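Local coordinates for GTPase activator-like protein (Chaetomium thermophilum, PDB 5HIU) that forms the all-helical N-terminal part of a TSC2 protein, whose full-length parent probably activates a small GTPase, at residues Y250-Q253 and V254-I258; N299-K302 and N303-K306. One frame throughout, in Å; residues are numbered along the deposited sequence.

Contact 1 of 2, residues Y250-Q253 and V254-I258; sequences YCIQ and VLSSI
Ser257 turns its hydroxyl back onto the helix it belongs to, and its OG gives a hydrogen bond of 2.9 Å to the carbonyl O of Gln253, one turn earlier. The torsion that puts it there sets OG beside its own backbone N and anti to the carbonyl carbon (chi1 -65°). The amide of Ser257 bonds to the same oxygen, and the two donors arrive from opposite faces of the carbonyl plane, so one acceptor is held twice and a buried hydroxyl has its proton satisfied within the helix. Serine, short and polar, is well fitted to this role.

One residue earlier, Ile252 points its CG2 branch along the helix to the hydroxyl of Ser256, CG2 lying 3.6 Å from OG. On the hydrophobic side, Cys251 and Leu255 stand one turn apart, and the CB of Cys251 meets the CD1 methyl of Leu255 at 4.2 Å. Val254 uses its CG2 branch, which lies 3.4 Å from the carbonyl O of Tyr250. Its CG1 branch is anti to the backbone N (chi1 166°), which leaves CG2 beside that N and over the preceding turn.

The backbone amides of Val254, Leu255 and Ser256 each bond to the carbonyl four residues back; that from Leu255 N to Cys251 O measures 2.7 Å.

Around this turn, Cys251 and Val254 meet helix 204-219, Leu255 meets helix 266-277, and Ile252 meets helix 281-294. Ser256 sits between helices 281-294 and 302-322, and Gln253 and Ser257 also touch 302-322. Small and branched residues suit such close packing on several sides. The i to i+4 pattern is that of a regular alpha helix with most of its faces packed inside an all-helical, solenoid-like stack.

Contact 2 of 2, residues N299-K302 and N303-K306; sequences NPDK and NREK
An N-terminal helix cap brings residues 299-302 against 303-306, with Asp301 in the N-cap position at the start of helix 302-322. Its carboxylate reaches over the first turn, where OD1 accepts from two backbone amides. Both bonds are weak: OD1 lies 2.7 Å from Asn303 N but at a bent angle of 130°, and 3.4 Å from Arg304 N. The side chain gets there because CG is anti to the backbone N (chi1 -171°), which carries OD1 forward beside the helix start. Aspartate suits the place, since its short chain brings an acceptor to the amides and its negative charge would be expected to interact well with the positive end of the helix dipole. OD1 also lies close to the CB of Asn303.

Just ahead of the cap stands an Asx turn, in which Asn299 OD1 accepts from the N of Asp301 at 3.0 Å, the donor sitting above the carbonyl plane. The other end of the same amide touches the aliphatic base of Arg304, its CB and CG, with Asn299 ND2 3.3 Å from Arg304 CB. Both side chains point the same way, and although the amide and guanidinium planes are only 7° apart, the guanidinium lies further out and makes no stack.

Regular helix bonding takes over from the carbonyl of Asp301, which receives Glu305 N at 2.9 Å. Lys302 O then receives Lys306 N at 3.3 Å. The two lysines, both exposed, as suits long charged chains, run side by side in the same direction, CE of Lys302 4.2 Å from CD of Lys306. At their ends the like-charged NZ of Lys302 and NZ of Lys306 stay 4.8 Å apart.

In the fold
Along the chain the two contacts come in series: residues 250-258 lie within helix 245-261, while 299-306 form the loop-to-helix junction that opens helix 302-322. Helices 266-277 and 281-294 come between them. The centres of the two contacts are 19 Å apart and their nearest atoms about 8 Å, so they do not touch. Helix 302-322 nevertheless joins them, because further along it Arg310, Asp311 and Val318 pack against Ser257, Gln253 and Ser256 of contact 1. The helix that contact 2 starts at the surface thus goes on to cover part of the buried contact 1, linking successive helices of this elongated, all-helical N-terminal region.

Contact 1 of 2, residues Y250-Q253 and V254-I258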
loop_
_atom_site.group_PDB
_atom_site.type_symbol
_atom_site.label_atom_id
_atom_site.label_comp_id
_atom_site.label_asym_id
_atom_site.label_seq_id
_atom_site.Cartn_x
_atom_site.Cartn_y
_atom_site.Cartn_z
ATOM N N TYR A 250 1.239 -10.030 -6.353
ATOM C CA TYR A 250 2.157 -9.359 -5.446
ATOM C C TYR A 250 1.416 -8.339 -4.561
ATOM O O TYR A 250 1.613 -8.328 -3.340
ATOM C CB TYR A 250 3.321 -8.735 -6.244
ATOM C CG TYR A 250 4.350 -9.740 -6.789
ATOM C CD1 TYR A 250 4.125 -11.122 -6.738
ATOM C CD2 TYR A 250 5.544 -9.296 -7.366
ATOM C CE1 TYR A 250 5.062 -12.019 -7.216
ATOM C CE2 TYR A 250 6.487 -10.188 -7.852
ATOM C CZ TYR A 250 6.234 -11.546 -7.771
ATOM O OH TYR A 250 7.146 -12.447 -8.244
ATOM N N CYS A 251 0.558 -7.504 -5.144
ATOM C CA CYS A 251 -0.308 -6.629 -4.319
ATOM C C CYS A 251 -1.113 -7.423 -3.263
ATOM O O CYS A 251 -1.116 -7.093 -2.079
ATOM C CB CYS A 251 -1.279 -5.872 -5.202
ATOM S SG CYS A 251 -0.466 -4.707 -6.300
ATOM N N ILE A 252 -1.756 -8.498 -3.697
ATOM C CA ILE A 252 -2.508 -9.345 -2.788
ATOM C C ILE A 252 -1.591 -9.973 -1.742
ATOM O O ILE A 252 -1.904 -9.922 -0.537
ATOM C CB ILE A 252 -3.324 -10.434 -3.529
ATOM C CG1 ILE A 252 -4.360 -9.810 -4.476
ATOM C CG2 ILE A 252 -4.054 -11.318 -2.539
ATOM C CD1 ILE A 252 -5.301 -8.807 -3.826
ATOM N N GLN A 253 -0.466 -10.552 -2.172
ATOM C CA GLN A 253 0.538 -11.007 -1.200
ATOM C C GLN A 253 0.770 -9.914 -0.166
ATOM O O GLN A 253 0.603 -10.131 1.041
ATOM C CB GLN A 253 1.882 -11.333 -1.848
ATOM C CG GLN A 253 2.004 -12.739 -2.387
ATOM C CD GLN A 253 3.451 -13.167 -2.557
ATOM O OE1 GLN A 253 4.314 -12.352 -2.883
ATOM N NE2 GLN A 253 3.721 -14.455 -2.348
ATOM N N VAL A 254 1.141 -8.731 -0.632
ATOM C CA VAL A 254 1.642 -7.748 0.309
ATOM C C VAL A 254 0.524 -7.278 1.202
ATOM O O VAL A 254 0.674 -7.260 2.428
ATOM C CB VAL A 254 2.348 -6.575 -0.386
ATOM C CG1 VAL A 254 2.554 -5.417 0.570
ATOM C CG2 VAL A 254 3.679 -7.045 -0.939
ATOM N N LEU A 255 -0.590 -6.900 0.591
ATOM C CA LEU A 255 -1.793 -6.453 1.339
ATOM C C LEU A 255 -2.381 -7.511 2.277
ATOM O O LEU A 255 -2.785 -7.178 3.389
ATOM C CB LEU A 255 -2.891 -6.069 0.379
ATOM C CG LEU A 255 -2.579 -4.877 -0.473
ATOM C CD1 LEU A 255 -3.400 -4.957 -1.750
ATOM C CD2 LEU A 255 -2.878 -3.624 0.321
ATOM N N SER A 256 -2.433 -8.763 1.821
ATOM C CA SER A 256 -2.922 -9.859 2.662
ATOM C C SER A 256 -2.032 -10.061 3.862
ATOM O O SER A 256 -2.491 -10.412 4.931
ATOM C CB SER A 256 -3.007 -11.171 1.888
ATOM O OG SER A 256 -4.183 -11.184 1.097
ATOM N N SER A 257 -0.749 -9.819 3.672
ATOM C CA SER A 257 0.202 -9.951 4.748
ATOM C C SER A 257 0.057 -8.804 5.737
ATOM O O SER A 257 0.049 -9.016 6.938
ATOM C CB SER A 257 1.612 -10.064 4.168
ATOM O OG SER A 257 1.717 -11.280 3.419
ATOM N N ILE A 258 -0.076 -7.584 5.248
ATOM C CA ILE A 258 -0.229 -6.446 6.149
ATOM C C ILE A 258 -1.511 -6.633 6.933
ATOM O O ILE A 258 -1.557 -6.411 8.142
ATOM C CB ILE A 258 -0.275 -5.125 5.382
ATOM C CG1 ILE A 258 1.110 -4.772 4.853
ATOM C CG2 ILE A 258 -0.774 -4.001 6.272
ATOM C CD1 ILE A 258 1.071 -3.866 3.632
#

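Contact 2 of 2, residues N299-K302 and N303-K306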
loop_
_atom_site.group_PDB
_atom_site.type_symbol
_atom_site.label_atom_id
_atom_site.label_comp_id
_atom_site.label_asym_id
_atom_site.label_seq_id
_atom_site.Cartn_x
_atom_site.Cartn_y
_atom_site.Cartn_z
ATOM N N ASN A 299 8.046 -27.233 2.624
ATOM C CA ASN A 299 9.424 -27.166 2.115
ATOM C C ASN A 299 10.496 -27.334 3.209
ATOM O O ASN A 299 10.475 -26.602 4.207
ATOM C CB ASN A 299 9.638 -25.805 1.427
ATOM C CG ASN A 299 10.874 -25.767 0.530
ATOM O OD1 ASN A 299 11.869 -26.462 0.754
ATOM N ND2 ASN A 299 10.813 -24.934 -0.493
ATOM N N PRO A 300 11.457 -28.262 3.003
ATOM C CA PRO A 300 12.626 -28.440 3.884
ATOM C C PRO A 300 13.364 -27.145 4.264
ATOM O O PRO A 300 13.815 -27.008 5.402
ATOM C CB PRO A 300 13.558 -29.340 3.061
ATOM C CG PRO A 300 12.651 -30.117 2.176
ATOM C CD PRO A 300 11.427 -29.267 1.925
ATOM N N ASP A 301 13.506 -26.225 3.311
ATOM C CA ASP A 301 14.058 -24.893 3.583
ATOM C C ASP A 301 13.058 -24.045 4.393
ATOM O O ASP A 301 12.000 -23.658 3.875
ATOM C CB ASP A 301 14.397 -24.190 2.261
ATOM C CG ASP A 301 15.173 -22.890 2.454
ATOM O OD1 ASP A 301 14.778 -22.052 3.290
ATOM O OD2 ASP A 301 16.185 -22.700 1.750
ATOM N N LYS A 302 13.409 -23.740 5.645
ATOM C CA LYS A 302 12.526 -22.959 6.525
ATOM C C LYS A 302 12.389 -21.476 6.141
ATOM O O LYS A 302 11.457 -20.819 6.608
ATOM C CB LYS A 302 12.945 -23.088 8.001
ATOM C CG LYS A 302 12.059 -22.302 8.966
ATOM C CD LYS A 302 12.166 -22.762 10.408
ATOM C CE LYS A 302 11.133 -22.057 11.276
ATOM N NZ LYS A 302 11.070 -22.657 12.637
ATOM N N ASN A 303 13.284 -20.939 5.309
ATOM C CA ASN A 303 13.056 -19.597 4.739
ATOM C C ASN A 303 11.838 -19.614 3.784
ATOM O O ASN A 303 11.006 -18.700 3.799
ATOM C CB ASN A 303 14.307 -19.049 4.033
ATOM C CG ASN A 303 15.447 -18.740 4.998
ATOM O OD1 ASN A 303 15.303 -17.915 5.899
ATOM N ND2 ASN A 303 16.596 -19.388 4.799
ATOM N N ARG A 304 11.729 -20.684 2.992
ATOM C CA ARG A 304 10.578 -20.912 2.109
ATOM C C ARG A 304 9.341 -21.235 2.939
ATOM O O ARG A 304 8.379 -20.470 2.930
ATOM C CB ARG A 304 10.841 -22.063 1.127
ATOM C CG ARG A 304 12.091 -21.919 0.274
ATOM C CD ARG A 304 11.958 -20.832 -0.777
ATOM N NE ARG A 304 13.066 -20.905 -1.730
ATOM C CZ ARG A 304 13.142 -20.232 -2.876
ATOM N NH1 ARG A 304 12.162 -19.411 -3.252
ATOM N NH2 ARG A 304 14.212 -20.393 -3.655
ATOM N N GLU A 305 9.381 -22.355 3.670
ATOM C CA GLU A 305 8.259 -22.785 4.519
ATOM C C GLU A 305 7.577 -21.550 5.116
ATOM O O GLU A 305 6.366 -21.421 5.037
ATOM C CB GLU A 305 8.718 -23.767 5.623
ATOM C CG GLU A 305 7.627 -24.677 6.231
ATOM C CD GLU A 305 8.191 -25.859 7.073
ATOM O OE1 GLU A 305 9.398 -25.860 7.416
ATOM O OE2 GLU A 305 7.437 -26.810 7.406
ATOM N N LYS A 306 8.353 -20.621 5.662
ATOM C CA LYS A 306 7.772 -19.428 6.268
ATOM C C LYS A 306 7.327 -18.404 5.235
ATOM O O LYS A 306 6.292 -17.754 5.414
ATOM C CB LYS A 306 8.744 -18.770 7.237
ATOM C CG LYS A 306 8.084 -18.384 8.550
ATOM C CD LYS A 306 8.903 -18.915 9.705
ATOM C CE LYS A 306 8.148 -18.840 11.016
ATOM N NZ LYS A 306 9.066 -18.345 12.074
#